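PDB 1VQZ: lipoate-protein ligase, putative from Streptococcus pneumoniae, which is of unproven function but probably belongs to the lipoate-protein ligase family, alpha/beta proteins that here join a ligase A/B domain to a smaller C-terminal domain. Local coordinates for residues N21-N26 / S52-R57; I27-Y32 / I43-I48; A33-L38 / R79-G84; N92-T97 / E207-L212; N146-A149 / R154-H157. All blocks are in the same frame, centred on the assembly; numbering follows the deposited sequence.

Contact 1. Residues N21-N26 / S52-R57. With EDO (1,2-ethanediol), chain S.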
# COMPACT_ATOMS: atom_id res chain seq x y z
N ASN A 21 -17.84 5.67 2.85
CA ASN A 21 -17.33 4.40 2.33
C ASN A 21 -16.92 4.45 0.85
O ASN A 21 -16.62 3.39 0.24
CB ASN A 21 -18.35 3.27 2.56
CG ASN A 21 -18.69 3.07 4.05
OD1 ASN A 21 -17.82 3.06 4.93
ND2 ASN A 21 -19.95 2.92 4.32
N ASP A 22 -16.89 5.67 0.29
CA ASP A 22 -16.50 5.94 -1.09
C ASP A 22 -14.99 5.78 -1.29
O ASP A 22 -14.21 6.64 -0.93
CB ASP A 22 -17.00 7.35 -1.46
CG ASP A 22 -16.81 7.74 -2.97
OD1 ASP A 22 -15.90 7.29 -3.67
OD2 ASP A 22 -17.58 8.62 -3.42
N THR A 23 -14.61 4.66 -1.88
CA THR A 23 -13.22 4.26 -1.90
C THR A 23 -12.31 5.35 -2.47
O THR A 23 -11.30 5.73 -1.86
CB THR A 23 -13.03 2.93 -2.68
OG1 THR A 23 -13.84 1.90 -2.09
CG2 THR A 23 -11.57 2.48 -2.64
N ALA A 24 -12.65 5.84 -3.65
CA ALA A 24 -11.82 6.84 -4.28
C ALA A 24 -11.74 8.15 -3.47
O ALA A 24 -10.66 8.75 -3.37
CB ALA A 24 -12.31 7.10 -5.67
N PHE A 25 -12.85 8.57 -2.87
CA PHE A 25 -12.89 9.72 -2.00
C PHE A 25 -11.97 9.52 -0.78
O PHE A 25 -11.17 10.40 -0.40
CB PHE A 25 -14.33 10.04 -1.55
CG PHE A 25 -14.39 11.13 -0.52
CD1 PHE A 25 -14.25 12.45 -0.89
CD2 PHE A 25 -14.49 10.81 0.83
CE1 PHE A 25 -14.25 13.45 0.07
CE2 PHE A 25 -14.47 11.80 1.80
CZ PHE A 25 -14.34 13.12 1.41
N ASN A 26 -12.09 8.35 -0.17
CA ASN A 26 -11.36 8.02 1.05
C ASN A 26 -9.86 8.03 0.84
O ASN A 26 -9.07 8.47 1.73
CB ASN A 26 -11.78 6.65 1.58
CG ASN A 26 -13.19 6.63 2.23
OD1 ASN A 26 -13.82 7.67 2.50
ND2 ASN A 26 -13.69 5.38 2.47
N SER A 52 -13.90 -3.47 -2.51
CA SER A 52 -12.87 -2.87 -3.35
C SER A 52 -11.66 -3.77 -3.48
O SER A 52 -11.28 -4.45 -2.52
CB SER A 52 -12.41 -1.52 -2.75
OG SER A 52 -13.48 -0.57 -2.60
N ILE A 53 -11.07 -3.80 -4.68
CA ILE A 53 -9.71 -4.29 -4.86
C ILE A 53 -8.78 -3.09 -4.94
O ILE A 53 -8.87 -2.26 -5.84
CB ILE A 53 -9.52 -5.18 -6.12
CG1 ILE A 53 -10.52 -6.35 -6.12
CG2 ILE A 53 -8.05 -5.65 -6.18
CD1 ILE A 53 -10.26 -7.37 -4.99
N ILE A 54 -7.85 -3.04 -4.00
CA ILE A 54 -6.87 -1.99 -3.95
C ILE A 54 -5.54 -2.55 -4.46
O ILE A 54 -5.00 -3.51 -3.90
CB ILE A 54 -6.69 -1.46 -2.53
CG1 ILE A 54 -8.02 -1.01 -1.91
CG2 ILE A 54 -5.74 -0.25 -2.55
CD1 ILE A 54 -8.80 0.03 -2.69
N VAL A 55 -5.00 -1.93 -5.50
CA VAL A 55 -3.80 -2.39 -6.15
C VAL A 55 -2.65 -1.52 -5.77
O VAL A 55 -2.83 -0.33 -5.48
CB VAL A 55 -3.94 -2.58 -7.71
CG1 VAL A 55 -5.10 -3.51 -8.02
CG2 VAL A 55 -4.10 -1.24 -8.47
N GLY A 56 -1.47 -2.14 -5.74
CA GLY A 56 -0.24 -1.45 -5.42
C GLY A 56 0.11 -0.42 -6.47
O GLY A 56 -0.29 -0.49 -7.63
N ARG A 57 0.85 0.58 -6.02
CA ARG A 57 1.29 1.70 -6.83
C ARG A 57 1.93 1.37 -8.20
O ARG A 57 1.82 2.17 -9.18
CB ARG A 57 2.28 2.51 -5.94
CG ARG A 57 2.82 3.71 -6.51
CD ARG A 57 3.73 4.37 -5.51
NE ARG A 57 4.83 3.50 -5.17
CZ ARG A 57 5.53 3.51 -4.06
NH1 ARG A 57 5.27 4.36 -3.07
NH2 ARG A 57 6.50 2.64 -3.93
C1 EDO S . 4.54 5.62 -11.26
O1 EDO S . 6.00 5.74 -11.04
C2 EDO S . 3.72 4.66 -10.36
O2 EDO S . 2.34 4.98 -10.03
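The first turn of helix 23-36 meets strand 52-55, the middle strand of a small three-stranded sheet, and two hydroxyls mark the point of contact: Thr23 OG1 donates to Ser52 OG. The pair is modelled at 2.5 Å, short enough that the exact length should not be pressed. Both residues are buried, and Ser52 OG is also bonded to Lys50 O, so the polar atoms form a short chain from the helix start back to the loop ahead of the strand. On Thr23 the hydroxyl lies beside the backbone N (chi1 -57°), which leaves CG2 as the branch aimed at Ile54. There the two side chains reach toward each other tip to tip, with Thr23 CG2 3.7 Å from Ile54 CD1. Ile53, between the two strand residues that touch the helix, points away. Thr23 also packs against Glu76 and Val78 of the edge strand 76-79, so the helix start lies on two strands of the small sheet. Asp22 is the N-cap: its OD1 takes a weak but straight bond from Phe25 N at 3.4 Å, while OD2 forms a salt bridge with Lys241 of helix 231-245. Farther along, where strand 52-55 has given way to loop, a 1,2-ethanediol bonds through its O2 to Arg57 O at 3.0 Å, and Asp296 also holds this molecule.

Contact 2. Residues I27-Y32 / I43-I48. With EDO (1,2-ethanediol), chain L; EDO (1,2-ethanediol), chain N.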
# COMPACT_ATOMS: atom_id res chain seq x y z
N ILE A 27 -9.44 7.48 -0.30
CA ILE A 27 -8.03 7.39 -0.60
C ILE A 27 -7.52 8.80 -0.90
O ILE A 27 -6.40 9.17 -0.48
CB ILE A 27 -7.77 6.30 -1.65
CG1 ILE A 27 -8.04 4.92 -1.03
CG2 ILE A 27 -6.33 6.30 -2.16
CD1 ILE A 27 -7.96 3.82 -2.04
N ALA A 28 -8.33 9.59 -1.62
CA ALA A 28 -7.98 11.01 -1.88
C ALA A 28 -7.79 11.80 -0.55
O ALA A 28 -6.86 12.62 -0.39
CB ALA A 28 -9.05 11.65 -2.75
N LEU A 29 -8.67 11.52 0.41
CA LEU A 29 -8.64 12.20 1.68
C LEU A 29 -7.37 11.83 2.43
O LEU A 29 -6.73 12.70 3.03
CB LEU A 29 -9.91 11.90 2.49
CG LEU A 29 -10.10 12.65 3.82
CD1 LEU A 29 -11.50 12.84 4.13
CD2 LEU A 29 -9.40 11.94 5.02
N GLU A 30 -6.98 10.55 2.36
CA GLU A 30 -5.75 10.09 3.02
C GLU A 30 -4.53 10.75 2.39
O GLU A 30 -3.62 11.22 3.11
CB GLU A 30 -5.63 8.55 2.97
CG GLU A 30 -4.40 7.98 3.69
CD GLU A 30 -4.21 6.52 3.39
OE1 GLU A 30 -4.21 6.17 2.20
OE2 GLU A 30 -4.06 5.72 4.35
N GLU A 31 -4.49 10.80 1.06
CA GLU A 31 -3.38 11.45 0.39
C GLU A 31 -3.28 12.95 0.73
O GLU A 31 -2.16 13.54 0.87
CB GLU A 31 -3.49 11.30 -1.13
CG GLU A 31 -2.22 11.76 -1.85
CD GLU A 31 -2.31 11.70 -3.37
OE1 GLU A 31 -3.29 12.21 -3.97
OE2 GLU A 31 -1.38 11.16 -3.95
N TYR A 32 -4.45 13.58 0.83
CA TYR A 32 -4.51 14.98 1.21
C TYR A 32 -3.91 15.24 2.61
O TYR A 32 -3.13 16.16 2.80
CB TYR A 32 -5.95 15.49 1.15
CG TYR A 32 -6.01 16.99 1.19
CD1 TYR A 32 -5.78 17.75 0.04
CD2 TYR A 32 -6.31 17.65 2.36
CE1 TYR A 32 -5.81 19.15 0.05
CE2 TYR A 32 -6.36 19.08 2.40
CZ TYR A 32 -6.10 19.82 1.23
OH TYR A 32 -6.16 21.19 1.27
N ILE A 43 -0.66 12.88 12.26
CA ILE A 43 -2.08 12.71 11.88
C ILE A 43 -2.46 11.25 11.94
O ILE A 43 -1.73 10.37 11.47
CB ILE A 43 -2.42 13.29 10.45
CG1 ILE A 43 -2.03 14.76 10.31
CG2 ILE A 43 -3.92 13.11 10.17
CD1 ILE A 43 -2.11 15.32 8.91
N PHE A 44 -3.62 10.99 12.55
CA PHE A 44 -4.17 9.66 12.74
C PHE A 44 -5.62 9.63 12.20
O PHE A 44 -6.43 10.54 12.46
CB PHE A 44 -4.16 9.26 14.22
CG PHE A 44 -4.82 7.90 14.50
CD1 PHE A 44 -4.28 6.72 13.99
CD2 PHE A 44 -6.00 7.80 15.27
CE1 PHE A 44 -4.91 5.48 14.23
CE2 PHE A 44 -6.62 6.56 15.51
CZ PHE A 44 -6.07 5.41 15.00
N LEU A 45 -5.93 8.59 11.45
CA LEU A 45 -7.32 8.27 11.10
C LEU A 45 -7.59 6.80 10.88
O LEU A 45 -6.70 6.04 10.48
CB LEU A 45 -7.81 9.04 9.86
CG LEU A 45 -7.06 9.03 8.55
CD1 LEU A 45 -7.97 9.44 7.41
CD2 LEU A 45 -5.86 10.01 8.63
N LEU A 46 -8.86 6.45 11.17
CA LEU A 46 -9.44 5.13 10.90
C LEU A 46 -10.62 5.28 9.93
O LEU A 46 -11.40 6.19 10.06
CB LEU A 46 -9.93 4.50 12.20
CG LEU A 46 -8.88 4.33 13.30
CD1 LEU A 46 -9.50 4.03 14.69
CD2 LEU A 46 -7.92 3.28 12.89
N TRP A 47 -10.74 4.38 8.96
CA TRP A 47 -11.76 4.49 7.93
C TRP A 47 -12.02 3.19 7.19
O TRP A 47 -11.27 2.24 7.29
CB TRP A 47 -11.40 5.63 6.97
CG TRP A 47 -9.98 5.58 6.47
CD1 TRP A 47 -8.83 5.92 7.15
CD2 TRP A 47 -9.58 5.12 5.20
NE1 TRP A 47 -7.74 5.74 6.34
CE2 TRP A 47 -8.17 5.23 5.14
CE3 TRP A 47 -10.27 4.66 4.08
CZ2 TRP A 47 -7.43 4.88 3.99
CZ3 TRP A 47 -9.52 4.29 2.92
CH2 TRP A 47 -8.13 4.45 2.89
N ILE A 48 -13.14 3.17 6.44
CA ILE A 48 -13.73 1.96 5.90
C ILE A 48 -14.20 2.21 4.47
O ILE A 48 -14.93 3.17 4.17
CB ILE A 48 -14.90 1.42 6.80
CG1 ILE A 48 -14.39 1.13 8.24
CG2 ILE A 48 -15.53 0.18 6.18
CD1 ILE A 48 -15.47 0.65 9.25
C1 EDO L . -5.52 1.87 0.66
O1 EDO L . -5.43 0.69 1.43
C2 EDO L . -4.62 2.86 1.35
O2 EDO L . -4.88 4.17 0.88
C1 EDO N . -1.85 16.07 -4.79
O1 EDO N . -1.20 15.51 -3.65
C2 EDO N . -2.95 15.10 -5.19
O2 EDO N . -2.41 13.95 -5.84
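A carboxylate set square against the edge of an indole is the odd feature here: the planes of Glu30 and Trp47 stand 87° apart, and Glu30 OE2 lies near the ring plane, 3.5 Å from Trp47 CZ2. No hydrogen bond joins the two directly. Thr97 OG1 is the go-between, bonded both to Trp47 NE1 and to Glu30 OE2, and His158 ND1 bonds to the same carboxylate oxygen. Held by a threonine and a histidine, this buried oxygen fixes the rotation of the carboxylate. A 1,2-ethanediol near the indole edge is modelled against Glu30 OE1, at a distance too short to weigh. Helix 23-36 is the crossover of a beta-alpha-beta unit, linking strand 13-17 to strand 42-47, and it runs nearly antiparallel to the latter, with the local axes at 171° and 10.7 Å apart. Leu45 and Trp47 both point at the helix. Each carries its CG between the backbone N and the carbonyl carbon, and in Trp47 (chi1 49°) this swings the six-membered ring toward the helix. Ile27 crosses the indole at about a right angle, CG1 lying 3.9 Å from Trp47 CH2. Two residues on, Leu29 CD2 touches Leu45 CD1 at 3.7 Å. Glu31, next after Glu30 on the helix, forms salt bridges through OE2 with Lys35 and Lys244.

Contact 3. Residues A33-L38 / R79-G84. With EDO (1,2-ethanediol), chain N.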
# COMPACT_ATOMS: atom_id res chain seq x y z
N ALA A 33 -4.25 14.39 3.58
CA ALA A 33 -3.65 14.48 4.87
C ALA A 33 -2.12 14.27 4.79
O ALA A 33 -1.35 15.06 5.34
CB ALA A 33 -4.34 13.50 5.84
N PHE A 34 -1.69 13.22 4.08
CA PHE A 34 -0.26 12.89 3.95
C PHE A 34 0.51 14.03 3.31
O PHE A 34 1.54 14.52 3.84
CB PHE A 34 -0.15 11.65 3.09
CG PHE A 34 1.25 11.11 2.91
CD1 PHE A 34 2.24 11.25 3.90
CD2 PHE A 34 1.54 10.33 1.77
CE1 PHE A 34 3.52 10.67 3.75
CE2 PHE A 34 2.80 9.76 1.61
CZ PHE A 34 3.79 9.94 2.60
N LYS A 35 0.01 14.53 2.18
CA LYS A 35 0.79 15.47 1.32
C LYS A 35 0.47 16.96 1.46
O LYS A 35 1.29 17.81 1.14
CB LYS A 35 0.66 15.05 -0.15
CG LYS A 35 1.20 13.69 -0.42
CD LYS A 35 1.05 13.31 -1.90
CE LYS A 35 1.69 11.92 -2.18
NZ LYS A 35 1.42 11.45 -3.62
N HIS A 36 -0.69 17.26 1.97
CA HIS A 36 -1.21 18.64 1.96
C HIS A 36 -1.39 19.27 3.34
O HIS A 36 -1.40 20.47 3.42
CB HIS A 36 -2.57 18.66 1.25
CG HIS A 36 -2.48 18.46 -0.22
ND1 HIS A 36 -2.54 19.50 -1.12
CD2 HIS A 36 -2.37 17.32 -0.96
CE1 HIS A 36 -2.45 19.01 -2.35
NE2 HIS A 36 -2.36 17.70 -2.28
N LEU A 37 -1.55 18.48 4.41
CA LEU A 37 -1.70 19.03 5.76
C LEU A 37 -0.34 19.12 6.46
O LEU A 37 -0.13 18.57 7.56
CB LEU A 37 -2.70 18.26 6.64
CG LEU A 37 -4.18 18.20 6.19
CD1 LEU A 37 -4.99 17.50 7.25
CD2 LEU A 37 -4.77 19.56 5.93
N LEU A 38 0.55 19.87 5.82
CA LEU A 38 1.95 20.00 6.22
C LEU A 38 2.21 20.83 7.51
O LEU A 38 3.32 20.81 8.03
CB LEU A 38 2.76 20.59 5.05
CG LEU A 38 2.68 19.73 3.79
CD1 LEU A 38 3.56 20.30 2.67
CD2 LEU A 38 3.07 18.26 4.12
N ARG A 79 -6.01 2.18 -7.33
CA ARG A 79 -4.58 2.06 -7.07
C ARG A 79 -4.23 2.96 -5.90
O ARG A 79 -4.55 4.13 -5.90
CB ARG A 79 -3.81 2.47 -8.31
CG ARG A 79 -2.32 2.33 -8.23
CD ARG A 79 -1.68 3.00 -9.39
NE ARG A 79 -1.94 2.42 -10.72
CZ ARG A 79 -1.42 1.29 -11.21
NH1 ARG A 79 -0.66 0.51 -10.45
NH2 ARG A 79 -1.68 0.94 -12.46
N ARG A 80 -3.56 2.40 -4.91
CA ARG A 80 -3.06 3.18 -3.78
C ARG A 80 -1.65 3.72 -4.00
O ARG A 80 -0.97 3.48 -5.06
CB ARG A 80 -3.14 2.34 -2.48
CG ARG A 80 -2.23 1.11 -2.45
CD ARG A 80 -2.17 0.42 -1.05
NE ARG A 80 -1.18 -0.64 -1.22
CZ ARG A 80 -1.42 -1.86 -1.72
NH1 ARG A 80 -2.65 -2.23 -2.03
NH2 ARG A 80 -0.39 -2.70 -1.93
N ILE A 81 -1.22 4.54 -3.04
CA ILE A 81 0.09 5.22 -3.20
C ILE A 81 1.25 4.54 -2.49
O ILE A 81 2.32 5.10 -2.47
CB ILE A 81 0.02 6.74 -2.88
CG1 ILE A 81 -0.18 6.99 -1.38
CG2 ILE A 81 -1.10 7.38 -3.71
CD1 ILE A 81 -0.19 8.45 -0.99
N SER A 82 1.04 3.37 -1.91
CA SER A 82 2.15 2.53 -1.46
C SER A 82 2.30 1.27 -2.36
O SER A 82 1.38 0.87 -3.08
CB SER A 82 1.92 2.05 -0.02
OG SER A 82 0.65 1.44 0.14
N GLY A 83 3.46 0.64 -2.24
CA GLY A 83 3.80 -0.52 -3.02
C GLY A 83 3.16 -1.79 -2.59
O GLY A 83 2.30 -1.80 -1.74
N GLY A 84 3.58 -2.87 -3.21
CA GLY A 84 3.03 -4.22 -2.92
C GLY A 84 1.93 -4.69 -3.86
O GLY A 84 1.77 -4.17 -4.99
C1 EDO N . -1.85 16.07 -4.79
O1 EDO N . -1.20 15.51 -3.65
C2 EDO N . -2.95 15.10 -5.19
O2 EDO N . -2.41 13.95 -5.84
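The Phe34 ring takes Ile81 at its edge: Ile81 CD1 lies near the ring plane, 3.8 Å from Phe34 CD2, the two side chains sliding past each other in opposite directions. Flat too is the Arg80 guanidinium, which has Ser82 OG and Gly83 O in its plane at the edge. Its NH2 reaches Gly83 O at 2.8 Å, meeting that oxygen from 42° above the carbonyl plane, and NE makes a weaker bond to Ser82 OG. These bonds fold the loop between strands 76-79 and 87-89 over its own arginine; the run from Arg79 to Gly85 fits the RRxSGGG signature of lipoate ligases. Across from it is the C-terminal part of helix 23-36. Ile81 CG1 sits between its backbone N and carbonyl carbon (chi1 70°), putting CD1 tip to tip with the extended Lys35, whose CE is 4.1 Å away. Lys35 NZ turns instead to Glu31. A 1,2-ethanediol at the edge of the His36 ring donates from O1 to NE2 at 2.8 Å.

Contact 4. Residues N92-T97 / E207-L212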
# COMPACT_ATOMS: atom_id res chain seq x y z
N ASN A 92 -16.13 -4.52 6.52
CA ASN A 92 -15.58 -5.07 7.75
C ASN A 92 -14.04 -5.12 7.78
O ASN A 92 -13.40 -5.82 8.62
CB ASN A 92 -16.19 -6.44 8.00
CG ASN A 92 -17.61 -6.35 8.44
OD1 ASN A 92 -17.88 -5.76 9.47
ND2 ASN A 92 -18.54 -6.90 7.66
N ASN A 93 -13.46 -4.33 6.88
CA ASN A 93 -12.00 -4.09 6.84
C ASN A 93 -11.77 -2.69 7.33
O ASN A 93 -12.25 -1.75 6.72
CB ASN A 93 -11.50 -4.23 5.40
CG ASN A 93 -10.02 -3.95 5.27
OD1 ASN A 93 -9.21 -4.77 5.65
ND2 ASN A 93 -9.67 -2.83 4.68
N LEU A 94 -11.03 -2.55 8.42
CA LEU A 94 -10.81 -1.25 9.04
C LEU A 94 -9.42 -0.79 8.68
O LEU A 94 -8.43 -1.41 9.07
CB LEU A 94 -10.94 -1.33 10.57
CG LEU A 94 -10.77 -0.02 11.34
CD1 LEU A 94 -11.73 1.01 10.88
CD2 LEU A 94 -10.91 -0.27 12.86
N ASN A 95 -9.38 0.30 7.92
CA ASN A 95 -8.14 0.95 7.47
C ASN A 95 -7.64 1.90 8.54
O ASN A 95 -8.42 2.57 9.21
CB ASN A 95 -8.41 1.70 6.14
CG ASN A 95 -8.81 0.74 5.00
OD1 ASN A 95 -9.94 0.78 4.47
ND2 ASN A 95 -7.94 -0.17 4.71
N TYR A 96 -6.32 1.98 8.69
CA TYR A 96 -5.70 2.93 9.60
C TYR A 96 -4.67 3.72 8.81
O TYR A 96 -4.06 3.19 7.83
CB TYR A 96 -5.04 2.26 10.84
CG TYR A 96 -3.87 1.36 10.51
CD1 TYR A 96 -4.05 0.00 10.22
CD2 TYR A 96 -2.58 1.88 10.44
CE1 TYR A 96 -2.96 -0.80 9.88
CE2 TYR A 96 -1.51 1.11 10.10
CZ TYR A 96 -1.68 -0.22 9.82
OH TYR A 96 -0.55 -0.94 9.51
N THR A 97 -4.45 4.96 9.25
CA THR A 97 -3.44 5.85 8.67
C THR A 97 -2.68 6.58 9.77
O THR A 97 -3.28 7.22 10.60
CB THR A 97 -4.14 6.90 7.84
OG1 THR A 97 -4.91 6.25 6.83
CG2 THR A 97 -3.18 7.84 7.21
N GLU A 207 -17.51 -0.88 13.75
CA GLU A 207 -17.61 0.54 14.18
C GLU A 207 -17.30 0.73 15.64
O GLU A 207 -16.66 1.71 16.02
CB GLU A 207 -19.01 1.11 13.93
CG GLU A 207 -19.42 1.25 12.46
CD GLU A 207 -19.94 -0.07 11.85
OE1 GLU A 207 -20.01 -1.10 12.55
OE2 GLU A 207 -20.24 -0.08 10.64
N LYS A 208 -17.79 -0.19 16.48
CA LYS A 208 -17.49 -0.19 17.90
C LYS A 208 -15.99 -0.37 18.13
O LYS A 208 -15.37 0.37 18.90
CB LYS A 208 -18.27 -1.32 18.60
CG LYS A 208 -18.03 -1.43 20.11
CD LYS A 208 -18.46 -0.17 20.93
CE LYS A 208 -17.99 -0.27 22.37
NZ LYS A 208 -18.59 0.76 23.27
N PHE A 209 -15.41 -1.35 17.44
CA PHE A 209 -13.98 -1.58 17.52
C PHE A 209 -13.17 -0.30 17.12
O PHE A 209 -12.23 0.11 17.82
CB PHE A 209 -13.59 -2.77 16.64
CG PHE A 209 -12.12 -3.14 16.75
CD1 PHE A 209 -11.62 -3.64 17.94
CD2 PHE A 209 -11.25 -2.91 15.71
CE1 PHE A 209 -10.25 -3.95 18.08
CE2 PHE A 209 -9.89 -3.23 15.84
CZ PHE A 209 -9.39 -3.75 17.04
N ARG A 210 -13.55 0.29 16.00
CA ARG A 210 -12.97 1.56 15.52
C ARG A 210 -13.00 2.66 16.60
O ARG A 210 -11.99 3.33 16.86
CB ARG A 210 -13.76 2.00 14.30
CG ARG A 210 -13.38 3.37 13.72
CD ARG A 210 -14.44 3.90 12.77
NE ARG A 210 -15.65 4.21 13.53
CZ ARG A 210 -16.88 4.36 13.03
NH1 ARG A 210 -17.09 4.28 11.75
NH2 ARG A 210 -17.90 4.63 13.83
N ASP A 211 -14.16 2.83 17.21
CA ASP A 211 -14.32 3.84 18.23
C ASP A 211 -13.54 3.53 19.51
O ASP A 211 -13.03 4.46 20.13
CB ASP A 211 -15.80 4.06 18.48
CG ASP A 211 -16.51 4.71 17.28
OD1 ASP A 211 -15.81 5.10 16.32
OD2 ASP A 211 -17.74 4.88 17.29
N LEU A 212 -13.42 2.25 19.89
CA LEU A 212 -12.55 1.87 21.03
C LEU A 212 -11.10 2.18 20.74
O LEU A 212 -10.38 2.67 21.59
CB LEU A 212 -12.67 0.39 21.37
CG LEU A 212 -13.86 -0.07 22.17
CD1 LEU A 212 -14.05 -1.64 22.07
CD2 LEU A 212 -13.82 0.35 23.62
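Within 92-97 and 207-212, Leu94 is the side chain of strand 93-101, in the eight-stranded sheet, that meets helix 206-220, fitting against Phe209 and Arg210. Glu207 comes first on the helix; its CB lies 3.6 Å above the plane of the Arg210 guanidinium, toward the rim, and its carbonyl O accepts from Asp211 N. At Phe209 the ring is approached obliquely: Leu94 CD2 stands 3.9 Å from Phe209 CD2. The same ring extends to Thr120 and Leu121, so helix 110-123 shares this side of the sheet. Arg210 gives the strand its backbone and the root of its side chain. Leu94 CD2 is 3.8 Å from Arg210 CA, and the other methyl, CD1, is 4.0 Å from Arg210 CG. With Leu94 CG opposite the backbone N (chi1 -178°), the isobutyl group stands out from the strand and the two side chains cross at about a right angle. Arg210 then bends at chi3, 68°, and carries its charge away from Leu94 to its neighbour in sequence. Two nitrogens grip Asp211 side-on through a single oxygen: Arg210 NE at 2.9 Å and Arg210 NH2 at 3.3 Å both reach OD1 from the same face of the carboxylate.

Contact 5. Residues N146-A149 / R154-H157. With EDO (1,2-ethanediol), chain P.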
# COMPACT_ATOMS: atom_id res chain seq x y z
N ASN A 146 0.68 -3.81 7.59
CA ASN A 146 1.18 -2.44 7.45
C ASN A 146 2.02 -2.22 6.19
O ASN A 146 2.73 -3.11 5.75
CB ASN A 146 2.10 -2.18 8.65
CG ASN A 146 2.52 -0.71 8.76
OD1 ASN A 146 1.67 0.17 8.81
ND2 ASN A 146 3.83 -0.46 8.90
N ALA A 147 1.95 -1.01 5.66
CA ALA A 147 2.84 -0.56 4.60
C ALA A 147 3.23 0.89 4.82
O ALA A 147 2.46 1.71 5.28
CB ALA A 147 2.17 -0.74 3.25
N GLN A 148 4.45 1.21 4.43
CA GLN A 148 5.03 2.52 4.60
C GLN A 148 5.20 3.20 3.23
O GLN A 148 5.55 2.56 2.22
CB GLN A 148 6.36 2.33 5.32
CG GLN A 148 7.06 3.63 5.71
CD GLN A 148 8.36 3.41 6.50
OE1 GLN A 148 8.53 2.42 7.23
NE2 GLN A 148 9.30 4.34 6.34
N ALA A 149 4.94 4.50 3.21
CA ALA A 149 5.28 5.38 2.09
C ALA A 149 6.06 6.57 2.62
O ALA A 149 5.85 7.01 3.73
CB ALA A 149 4.01 5.86 1.35
N ARG A 154 8.39 13.42 5.26
CA ARG A 154 7.11 12.92 5.76
C ARG A 154 6.85 11.43 5.49
O ARG A 154 7.01 10.89 4.35
CB ARG A 154 5.98 13.81 5.23
CG ARG A 154 4.66 13.56 5.82
CD ARG A 154 3.58 14.57 5.38
NE ARG A 154 3.50 15.58 6.36
CZ ARG A 154 2.45 15.99 7.06
NH1 ARG A 154 1.21 15.61 6.86
NH2 ARG A 154 2.70 16.90 7.98
N ILE A 155 6.42 10.76 6.55
CA ILE A 155 6.26 9.31 6.58
C ILE A 155 4.82 8.93 6.79
O ILE A 155 4.16 9.50 7.65
CB ILE A 155 7.06 8.74 7.75
CG1 ILE A 155 8.56 9.09 7.60
CG2 ILE A 155 6.83 7.20 7.89
CD1 ILE A 155 9.37 8.91 8.82
N MSE A 156 4.32 7.96 6.00
CA MSE A 156 3.02 7.37 6.26
C MSE A 156 3.14 5.88 6.43
O MSE A 156 3.71 5.19 5.61
CB MSE A 156 2.01 7.69 5.14
CG MSE A 156 0.65 7.10 5.39
SE MSE A 156 -0.70 7.55 4.00
CE MSE A 156 0.25 6.67 2.43
N HIS A 157 2.58 5.40 7.53
CA HIS A 157 2.33 3.98 7.75
C HIS A 157 0.81 3.78 7.63
O HIS A 157 0.05 4.43 8.32
CB HIS A 157 2.73 3.55 9.14
CG HIS A 157 4.20 3.53 9.36
ND1 HIS A 157 4.96 2.39 9.18
CD2 HIS A 157 5.08 4.51 9.68
CE1 HIS A 157 6.23 2.67 9.42
NE2 HIS A 157 6.32 3.95 9.72
C1 EDO P . 5.62 -2.18 4.63
O1 EDO P . 6.73 -1.29 4.88
C2 EDO P . 5.89 -3.61 4.15
O2 EDO P . 4.75 -4.00 3.34
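Ala149 and Met156, a selenomethionine in the model, form a hydrogen-bonded pair of the antiparallel hairpin made by strands 141-151 and 154-162. Of the backbone bonds, Ala149 N gives to Met156 O at 2.8 Å and Met156 N returns one to Ala149 O at 2.9 Å. Next to them Gln148 and His157 are a non-hydrogen-bonded pair, where Gln148 CA approaches Met156 O at 3.1 Å as a CA-H...O contact. Among apolar contacts, Ala149 CB and Met156 CE meet at 4.0 Å on the side facing helix 23-36, both residues also touching Phe34. The other face carries the ring contacts. Gln148, extended beside His157, sets CG over one face of the imidazole, 4.1 Å from its centroid, in a CH-pi contact. Side-chain polar bonding falls to Asn146, whose OD1 is held by Tyr96 OH and whose ND2 also bonds to Asn134 OD1. Amide and imidazole are nearly coplanar, 9° apart, and Asn146 ND2 donates almost straight, at 174°, to His157 ND1 3.1 Å away.

From the N terminus, helix 23-36 supplies the first segment of contacts 1, 2 and 3 in turn. Contact 2 closes a short loop to strand 42-47 and is nested within the longer one that contact 1 closes at strand 52-55; contact 3 closes later, at 79-84, and crosses both. The helix is thereby tied to the large sheet and to the small one; segments 52-57 and 79-84, which run from its strands into loops, share backbone bonds. Contact 4 follows in series, a long loop from strand 93-101 to helix 206-220, with the hairpin of contact 5 nested inside. Strands 93-101 and 154-162 are neighbours in the large sheet, while Arg154 NH1 reaches Phe34 O, bringing the hairpin back to the helix.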